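Local coordinates for hypothetical protein Atu1826 (Agrobacterium tumefaciens, PDB 2I3D), which is of unknown function but is probably an alpha/beta hydrolase, with sequence kinship to the S15 family of X-Pro dipeptidyl-peptidases, at residues K45-A50 with G79-R84; S109-V114 with M141-I146. All coordinates share one frame; numbering follows the deposited sequence. Where two conformers were deposited one is given.

Contact 1: residues K45-A50 with G79-R84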
ATOM      1  N   LYS B  45       1.669  14.350 -28.783  1.00 38.35           N
ATOM      2  CA  LYS B  45       0.380  14.617 -29.428  0.50 37.55           C
ATOM      3  C   LYS B  45      -0.336  13.341 -29.864  1.00 36.80           C
ATOM      4  O   LYS B  45       0.232  12.438 -30.484  1.00 37.01           O
ATOM      5  CB  LYS B  45       0.498  15.637 -30.578  0.50 38.19           C
ATOM      6  CG  LYS B  45       0.992  17.052 -30.158  0.50 38.83           C
ATOM      7  CD  LYS B  45       0.174  17.689 -29.018  0.50 36.93           C
ATOM      8  CE  LYS B  45      -1.202  18.189 -29.482  0.50 43.76           C
ATOM      9  NZ  LYS B  45      -1.138  19.527 -30.145  0.50 38.08           N
ATOM     10  N   SER B  46      -1.612  13.259 -29.492  1.00 35.23           N
ATOM     11  CA  SER B  46      -2.389  12.024 -29.696  1.00 33.37           C
ATOM     12  C   SER B  46      -1.841  10.897 -28.807  1.00 30.90           C
ATOM     13  O   SER B  46      -1.975   9.726 -29.160  1.00 31.29           O
ATOM     14  CB  SER B  46      -2.353  11.555 -31.173  1.00 33.86           C
ATOM     15  OG  SER B  46      -3.118  12.377 -32.066  1.00 35.05           O
ATOM     16  N   ALA B  47      -1.187  11.235 -27.690  1.00 27.89           N
ATOM     17  CA  ALA B  47      -0.581  10.184 -26.843  1.00 25.69           C
ATOM     18  C   ALA B  47      -1.671   9.244 -26.306  1.00 23.84           C
ATOM     19  O   ALA B  47      -2.789   9.680 -26.009  1.00 22.00           O
ATOM     20  CB  ALA B  47       0.219  10.771 -25.701  1.00 25.44           C
ATOM     21  N   PRO B  48      -1.334   7.947 -26.155  1.00 22.57           N
ATOM     22  CA  PRO B  48      -2.331   7.027 -25.632  1.00 21.33           C
ATOM     23  C   PRO B  48      -2.625   7.368 -24.179  1.00 19.57           C
ATOM     24  O   PRO B  48      -1.781   7.962 -23.508  1.00 19.94           O
ATOM     25  CB  PRO B  48      -1.629   5.672 -25.716  1.00 21.36           C
ATOM     26  CG  PRO B  48      -0.159   5.989 -25.582  1.00 22.31           C
ATOM     27  CD  PRO B  48      -0.038   7.289 -26.389  1.00 23.07           C
ATOM     28  N   ILE B  49      -3.831   7.010 -23.736  1.00 18.48           N
ATOM     29  CA  ILE B  49      -4.269   7.204 -22.353  1.00 17.29           C
ATOM     30  C   ILE B  49      -4.111   5.910 -21.532  1.00 15.78           C
ATOM     31  O   ILE B  49      -4.430   4.823 -21.992  1.00 15.49           O
ATOM     32  CB  ILE B  49      -5.729   7.685 -22.289  1.00 18.23           C
ATOM     33  CG1 ILE B  49      -5.818   9.105 -22.894  1.00 19.56           C
ATOM     34  CG2 ILE B  49      -6.254   7.714 -20.846  1.00 17.88           C
ATOM     35  CD1 ILE B  49      -7.208   9.515 -23.376  1.00 20.43           C
ATOM     36  N   ALA B  50      -3.663   6.062 -20.295  1.00 14.73           N
ATOM     37  CA  ALA B  50      -3.627   4.923 -19.384  1.00 14.16           C
ATOM     38  C   ALA B  50      -4.476   5.263 -18.157  1.00 13.38           C
ATOM     39  O   ALA B  50      -4.310   6.345 -17.587  1.00 14.43           O
ATOM     40  CB  ALA B  50      -2.193   4.598 -18.972  1.00 14.99           C
ATOM     41  N   GLY B  79       5.350   7.792 -21.822  1.00 19.96           N
ATOM     42  CA  GLY B  79       4.693   8.826 -22.645  1.00 20.75           C
ATOM     43  C   GLY B  79       3.179   8.797 -22.705  1.00 20.95           C
ATOM     44  O   GLY B  79       2.573   9.497 -23.529  1.00 21.15           O
ATOM     45  N   PHE B  80       2.543   8.000 -21.848  1.00 19.26           N
ATOM     46  CA  PHE B  80       1.082   7.958 -21.815  1.00 19.42           C
ATOM     47  C   PHE B  80       0.520   9.169 -21.052  1.00 19.25           C
ATOM     48  O   PHE B  80       1.113   9.647 -20.076  1.00 19.09           O
ATOM     49  CB  PHE B  80       0.582   6.706 -21.068  1.00 18.62           C
ATOM     50  CG  PHE B  80       0.641   5.420 -21.874  1.00 18.13           C
ATOM     51  CD1 PHE B  80       1.867   4.848 -22.194  1.00 18.77           C
ATOM     52  CD2 PHE B  80      -0.535   4.774 -22.273  1.00 18.55           C
ATOM     53  CE1 PHE B  80       1.925   3.651 -22.928  1.00 17.71           C
ATOM     54  CE2 PHE B  80      -0.496   3.592 -23.013  1.00 17.78           C
ATOM     55  CZ  PHE B  80       0.735   3.017 -23.324  1.00 17.62           C
ATOM     56  N   THR B  81      -0.636   9.659 -21.485  1.00 18.78           N
ATOM     57  CA  THR B  81      -1.451  10.531 -20.632  1.00 19.56           C
ATOM     58  C   THR B  81      -2.062   9.596 -19.590  1.00 18.18           C
ATOM     59  O   THR B  81      -2.734   8.623 -19.947  1.00 19.14           O
ATOM     60  CB  THR B  81      -2.553  11.217 -21.455  1.00 19.15           C
ATOM     61  OG1 THR B  81      -1.929  12.214 -22.278  1.00 21.16           O
ATOM     62  CG2 THR B  81      -3.635  11.848 -20.556  1.00 19.06           C
ATOM     63  N   THR B  82      -1.858   9.893 -18.312  1.00 17.15           N
ATOM     64  CA  THR B  82      -2.112   8.874 -17.278  1.00 16.72           C
ATOM     65  C   THR B  82      -2.990   9.415 -16.181  1.00 16.80           C
ATOM     66  O   THR B  82      -2.768  10.533 -15.708  1.00 17.71           O
ATOM     67  CB  THR B  82      -0.759   8.269 -16.669  1.00 15.94           C
ATOM     68  OG1 THR B  82       0.143   7.970 -17.735  1.00 17.59           O
ATOM     69  CG2 THR B  82      -1.013   7.001 -15.871  1.00 16.69           C
ATOM     70  N   LEU B  83      -3.978   8.623 -15.760  1.00 15.57           N
ATOM     71  CA  LEU B  83      -4.864   9.005 -14.652  1.00 15.19           C
ATOM     72  C   LEU B  83      -5.008   7.834 -13.695  1.00 15.23           C
ATOM     73  O   LEU B  83      -5.299   6.737 -14.153  1.00 14.50           O
ATOM     74  CB  LEU B  83      -6.254   9.384 -15.190  1.00 15.55           C
ATOM     75  CG  LEU B  83      -7.316   9.711 -14.139  1.00 15.96           C
ATOM     76  CD1 LEU B  83      -7.016  11.066 -13.453  1.00 17.92           C
ATOM     77  CD2 LEU B  83      -8.670   9.709 -14.779  1.00 18.86           C
ATOM     78  N   ARG B  84      -4.766   8.038 -12.398  1.00 13.69           N
ATOM     79  CA  ARG B  84      -5.275   7.142 -11.370  1.00 14.19           C
ATOM     80  C   ARG B  84      -6.295   7.934 -10.564  1.00 14.50           C
ATOM     81  O   ARG B  84      -6.231   9.163 -10.481  1.00 15.28           O
ATOM     82  CB  ARG B  84      -4.177   6.588 -10.453  1.00 13.59           C
ATOM     83  CG  ARG B  84      -3.329   7.685  -9.724  1.00 13.51           C
ATOM     84  CD  ARG B  84      -2.141   7.021  -8.991  1.00 14.84           C
ATOM     85  NE  ARG B  84      -1.620   7.852  -7.903  1.00 15.75           N
ATOM     86  CZ  ARG B  84      -0.769   8.869  -8.067  1.00 17.09           C
ATOM     87  NH1 ARG B  84      -0.329   9.219  -9.275  1.00 17.79           N
ATOM     88  NH2 ARG B  84      -0.358   9.541  -7.003  1.00 18.98           N
TER
HETATM   89  O   HOH W   1      -3.118  12.050 -24.644  1.00 28.32           O
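Gly79, whose carbonyl oxygen meets the Ala47 methyl, is the C-prime residue of the Schellman motif that ends helix 66-77; its positive phi is easily adopted without a side chain, and it turns the chain into the strand. Phe80 follows, its side chain crossing that of Pro48 at about a right angle. Pro48 CG sits over one face, 3.6 Å from the Phe80 ring centroid and only 15° off the normal, a CH-pi contact for which the flat aromatic and the compact pyrrolidine are well matched. Ala50 CB approaches the same ring obliquely, its small methyl fitting close to Phe80 CD2 at 3.7 Å.

From Thr81 the pairing is that of parallel strands. Thr81 N donates to Pro48 O (2.9 Å), somewhat bent at 143°, and Ala50 N returns a straighter bond to Thr81 O (2.7 Å). The beta-branched Thr81 and Ile49 lie side by side on one face of the sheet. With OG1 anti to the carbonyl carbon (chi1 -72°), Thr81 shares a water with Ala47 O and also bonds Ser42 N. Thr82 turns to the other face beside Ala50, its hydroxyl giving a weak bond to Phe80 O. Leu83 N closes the ladder on Ala50 O at 2.9 Å.

These strands are the two arms of a beta-alpha-beta crossover through helix 66-77, whose Phe75 covers Ala50 and Thr82, while Ile49, Thr81 and Leu83 face helix 101-117. Strand 33-40 flanks the pair beyond 81-85, and strand 124-129 beyond 49-53.

Contact 2: residues S109-V114 with M141-I146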
ATOM      1  N   SER B 109     -16.497   7.184 -16.369  1.00 18.46           N
ATOM      2  CA  SER B 109     -16.495   8.643 -16.221  1.00 19.73           C
ATOM      3  C   SER B 109     -15.099   9.196 -16.231  1.00 19.23           C
ATOM      4  O   SER B 109     -14.834  10.259 -16.823  1.00 19.63           O
ATOM      5  CB  SER B 109     -17.176   9.095 -14.933  1.00 20.21           C
ATOM      6  OG  SER B 109     -18.576   8.973 -15.041  1.00 25.69           O
ATOM      7  N   ALA B 110     -14.206   8.485 -15.561  1.00 18.06           N
ATOM      8  CA  ALA B 110     -12.789   8.870 -15.547  1.00 17.80           C
ATOM      9  C   ALA B 110     -12.171   8.862 -16.930  1.00 17.38           C
ATOM     10  O   ALA B 110     -11.532   9.835 -17.343  1.00 18.93           O
ATOM     11  CB  ALA B 110     -11.970   7.937 -14.596  1.00 17.32           C
ATOM     12  N   LEU B 111     -12.404   7.769 -17.671  1.00 17.14           N
ATOM     13  CA  LEU B 111     -11.915   7.664 -19.048  1.00 17.70           C
ATOM     14  C   LEU B 111     -12.523   8.740 -19.963  1.00 18.70           C
ATOM     15  O   LEU B 111     -11.797   9.376 -20.738  1.00 19.35           O
ATOM     16  CB  LEU B 111     -12.142   6.255 -19.615  1.00 17.77           C
ATOM     17  CG  LEU B 111     -11.511   6.029 -21.000  1.00 16.92           C
ATOM     18  CD1 LEU B 111     -10.012   6.497 -21.170  1.00 17.00           C
ATOM     19  CD2 LEU B 111     -11.653   4.549 -21.363  1.00 17.53           C
ATOM     20  N   ASP B 112     -13.821   8.987 -19.795  1.00 20.01           N
ATOM     21  CA  ASP B 112     -14.496  10.067 -20.579  1.00 21.80           C
ATOM     22  C   ASP B 112     -13.846  11.427 -20.301  1.00 22.71           C
ATOM     23  O   ASP B 112     -13.609  12.242 -21.226  1.00 24.30           O
ATOM     24  CB  ASP B 112     -15.984  10.161 -20.214  1.00 21.74           C
ATOM     25  CG  ASP B 112     -16.809   8.987 -20.725  1.00 22.70           C
ATOM     26  OD1 ASP B 112     -16.368   8.192 -21.594  1.00 23.50           O
ATOM     27  OD2 ASP B 112     -17.960   8.890 -20.263  1.00 24.31           O
ATOM     28  N   TRP B 113     -13.590  11.693 -19.022  1.00 23.10           N
ATOM     29  CA  TRP B 113     -12.976  12.953 -18.617  1.00 23.70           C
ATOM     30  C   TRP B 113     -11.608  13.166 -19.267  1.00 23.76           C
ATOM     31  O   TRP B 113     -11.364  14.238 -19.883  1.00 24.18           O
ATOM     32  CB  TRP B 113     -12.889  13.026 -17.112  1.00 24.35           C
ATOM     33  CG  TRP B 113     -12.265  14.257 -16.588  1.00 25.38           C
ATOM     34  CD1 TRP B 113     -12.878  15.474 -16.396  1.00 26.83           C
ATOM     35  CD2 TRP B 113     -10.909  14.418 -16.177  1.00 25.60           C
ATOM     36  NE1 TRP B 113     -11.979  16.368 -15.866  1.00 26.84           N
ATOM     37  CE2 TRP B 113     -10.761  15.754 -15.733  1.00 26.48           C
ATOM     38  CE3 TRP B 113      -9.803  13.561 -16.126  1.00 27.01           C
ATOM     39  CZ2 TRP B 113      -9.551  16.251 -15.247  1.00 25.97           C
ATOM     40  CZ3 TRP B 113      -8.585  14.063 -15.647  1.00 26.23           C
ATOM     41  CH2 TRP B 113      -8.475  15.397 -15.216  1.00 26.61           C
ATOM     42  N   VAL B 114     -10.718  12.164 -19.188  1.00 23.30           N
ATOM     43  CA  VAL B 114      -9.385  12.288 -19.799  1.00 23.71           C
ATOM     44  C   VAL B 114      -9.530  12.443 -21.309  1.00 23.40           C
ATOM     45  O   VAL B 114      -8.873  13.287 -21.927  1.00 24.23           O
ATOM     46  CB  VAL B 114      -8.411  11.101 -19.459  1.00 24.02           C
ATOM     47  CG1 VAL B 114      -6.980  11.398 -19.988  1.00 24.71           C
ATOM     48  CG2 VAL B 114      -8.357  10.861 -18.011  1.00 26.38           C
HETATM   49  N   MSE B 141     -13.927  -4.519 -21.885  1.00 18.54           N
HETATM   50  CA  MSE B 141     -15.006  -5.147 -22.653  1.00 20.08           C
HETATM   51  C   MSE B 141     -15.937  -4.105 -23.303  1.00 21.79           C
HETATM   52  O   MSE B 141     -16.392  -4.311 -24.433  1.00 23.28           O
HETATM   53  CB  MSE B 141     -15.774  -6.118 -21.730  1.00 20.02           C
HETATM   54  CG  MSE B 141     -16.593  -7.177 -22.434  1.00 20.08           C
HETATM   55 SE   MSE B 141     -15.482  -8.393 -23.522  0.75 21.71          SE
HETATM   56  CE  MSE B 141     -17.029  -8.959 -24.583  1.00 21.37           C
ATOM     57  N   ARG B 142     -16.167  -2.980 -22.615  1.00 22.20           N
ATOM     58  CA  ARG B 142     -17.099  -1.933 -23.077  0.60 23.53           C
ATOM     59  C   ARG B 142     -16.516  -0.893 -24.027  1.00 23.50           C
ATOM     60  O   ARG B 142     -17.258  -0.168 -24.705  1.00 24.61           O
ATOM     61  CB  ARG B 142     -17.631  -1.155 -21.881  0.60 23.87           C
ATOM     62  CG  ARG B 142     -18.358  -1.997 -20.894  0.60 26.42           C
ATOM     63  CD  ARG B 142     -19.310  -1.155 -20.101  0.60 30.76           C
ATOM     64  NE  ARG B 142     -20.460  -1.957 -19.708  0.60 29.34           N
ATOM     65  CZ  ARG B 142     -21.361  -1.569 -18.817  0.60 41.11           C
ATOM     66  NH1 ARG B 142     -21.235  -0.386 -18.216  0.60 30.94           N
ATOM     67  NH2 ARG B 142     -22.377  -2.365 -18.520  0.60 31.01           N
ATOM     68  N   ARG B 143     -15.190  -0.770 -24.053  1.00 22.25           N
ATOM     69  CA  ARG B 143     -14.572   0.355 -24.693  1.00 21.61           C
ATOM     70  C   ARG B 143     -13.601  -0.102 -25.775  1.00 22.92           C
ATOM     71  O   ARG B 143     -12.458  -0.490 -25.455  1.00 22.70           O
ATOM     72  CB  ARG B 143     -13.856   1.241 -23.659  1.00 22.33           C
ATOM     73  CG  ARG B 143     -14.789   1.837 -22.599  1.00 23.61           C
ATOM     74  CD  ARG B 143     -15.702   2.907 -23.204  1.00 26.25           C
ATOM     75  NE  ARG B 143     -15.018   4.187 -23.263  1.00 26.04           N
ATOM     76  CZ  ARG B 143     -15.302   5.242 -22.512  1.00 23.46           C
ATOM     77  NH1 ARG B 143     -14.584   6.344 -22.660  1.00 23.12           N
ATOM     78  NH2 ARG B 143     -16.292   5.210 -21.630  1.00 24.54           N
ATOM     79  N   PRO B 144     -14.034  -0.037 -27.065  1.00 23.02           N
ATOM     80  CA  PRO B 144     -13.208  -0.596 -28.142  1.00 22.78           C
ATOM     81  C   PRO B 144     -11.830   0.072 -28.275  1.00 21.62           C
ATOM     82  O   PRO B 144     -10.928  -0.524 -28.843  1.00 22.38           O
ATOM     83  CB  PRO B 144     -14.065  -0.373 -29.421  1.00 23.20           C
ATOM     84  CG  PRO B 144     -15.058   0.641 -29.050  1.00 25.59           C
ATOM     85  CD  PRO B 144     -15.301   0.541 -27.574  1.00 23.53           C
ATOM     86  N   GLU B 145     -11.672   1.289 -27.769  1.00 20.23           N
ATOM     87  CA  GLU B 145     -10.404   1.990 -27.905  1.00 19.72           C
ATOM     88  C   GLU B 145      -9.308   1.403 -26.978  1.00 18.83           C
ATOM     89  O   GLU B 145      -8.113   1.772 -27.094  1.00 19.70           O
ATOM     90  CB  GLU B 145     -10.564   3.525 -27.710  1.00 20.08           C
ATOM     91  CG  GLU B 145     -10.932   3.950 -26.277  1.00 20.39           C
ATOM     92  CD  GLU B 145     -12.447   3.954 -25.962  1.00 21.94           C
ATOM     93  OE1 GLU B 145     -13.229   3.185 -26.546  1.00 22.89           O
ATOM     94  OE2 GLU B 145     -12.859   4.744 -25.093  1.00 25.41           O
ATOM     95  N   ILE B 146      -9.719   0.510 -26.076  1.00 17.73           N
ATOM     96  CA  ILE B 146      -8.770  -0.053 -25.095  1.00 16.50           C
ATOM     97  C   ILE B 146      -8.029  -1.216 -25.729  1.00 16.18           C
ATOM     98  O   ILE B 146      -8.603  -2.278 -25.917  1.00 17.21           O
ATOM     99  CB  ILE B 146      -9.442  -0.449 -23.802  1.00 15.68           C
ATOM    100  CG1 ILE B 146      -9.988   0.823 -23.097  1.00 16.48           C
ATOM    101  CG2 ILE B 146      -8.399  -1.103 -22.886  1.00 17.85           C
ATOM    102  CD1 ILE B 146     -10.690   0.595 -21.764  1.00 17.54           C
TER
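Bends at chi2 (-70°) and chi3 (-84°) curl the Arg143 side chain so that its guanidinium reaches both Asp112, on the facing helix, and Glu145, two residues along its own chain. Asp112 CG stands anti to the carbonyl carbon, which brings the carboxylate nearer the arginine than the start of its side chain would suggest.

The two acids use different parts of the cation. Asp112 OD1 takes a bond from Arg143 NH1 at 2.8 Å and a weak one from Arg143 NH2 at 3.0 Å, so a single oxygen sits in the fork of the terminal nitrogens. It is tilted somewhat out of the guanidinium plane. Glu145 OE2 instead receives Arg143 NE at 2.9 Å, in that plane and nearly straight at the hydrogen (171°), with a weak second bond from NH1. Arginine suits this place because its several N-H groups can serve two carboxylates at once; the cation between them probably also offsets the repulsion of the two acids.

In what is probably an alpha/beta hydrolase fold, helices 101-117 and 131-142 pack on one face of the central sheet, and the salt-bridge network spans from the first to the loop that leaves the second. Arg143 is the first residue to depart from helical geometry there, and a type I turn from Arg143 to Ile146 leads into strand 146-152; Glu145 lies within that turn, two residues from its partner.

Leu111 supplies the apolar floor: its CD2 lies over one face of the guanidinium, and its CG comes to 3.5 Å from Arg143 NH1. The same CD2 also touches Ile146 CD1 at 4.1 Å, where both branched side chains meet Cys124 of strand 124-129. Gln115 adds a hydrogen bond to Glu145 OE2.

Helix 101-117 is the next helix or strand after strand 81-85, and along the chain contact 1 closes before contact 2 opens; their centres lie 12 Å apart. They meet where helix 101-117 rests on the sheet: Val114 CG1 packs against Thr81 CG2 at 3.4 Å, Val114 CG2 against Leu83 CD2 at 3.4 Å, and Val114 CG1 also reaches Ile49 CG2 at 3.9 Å. Contact 1 pairs two strands within the sheet, whereas contact 2 ties a helix lying on it to the start of strand 146-152. The presumed nucleophile elbow at Ser130, with His212 and Asp179 as its likely triad partners, lies, in sequence, between the segments of contact 2, just before helix 131-142.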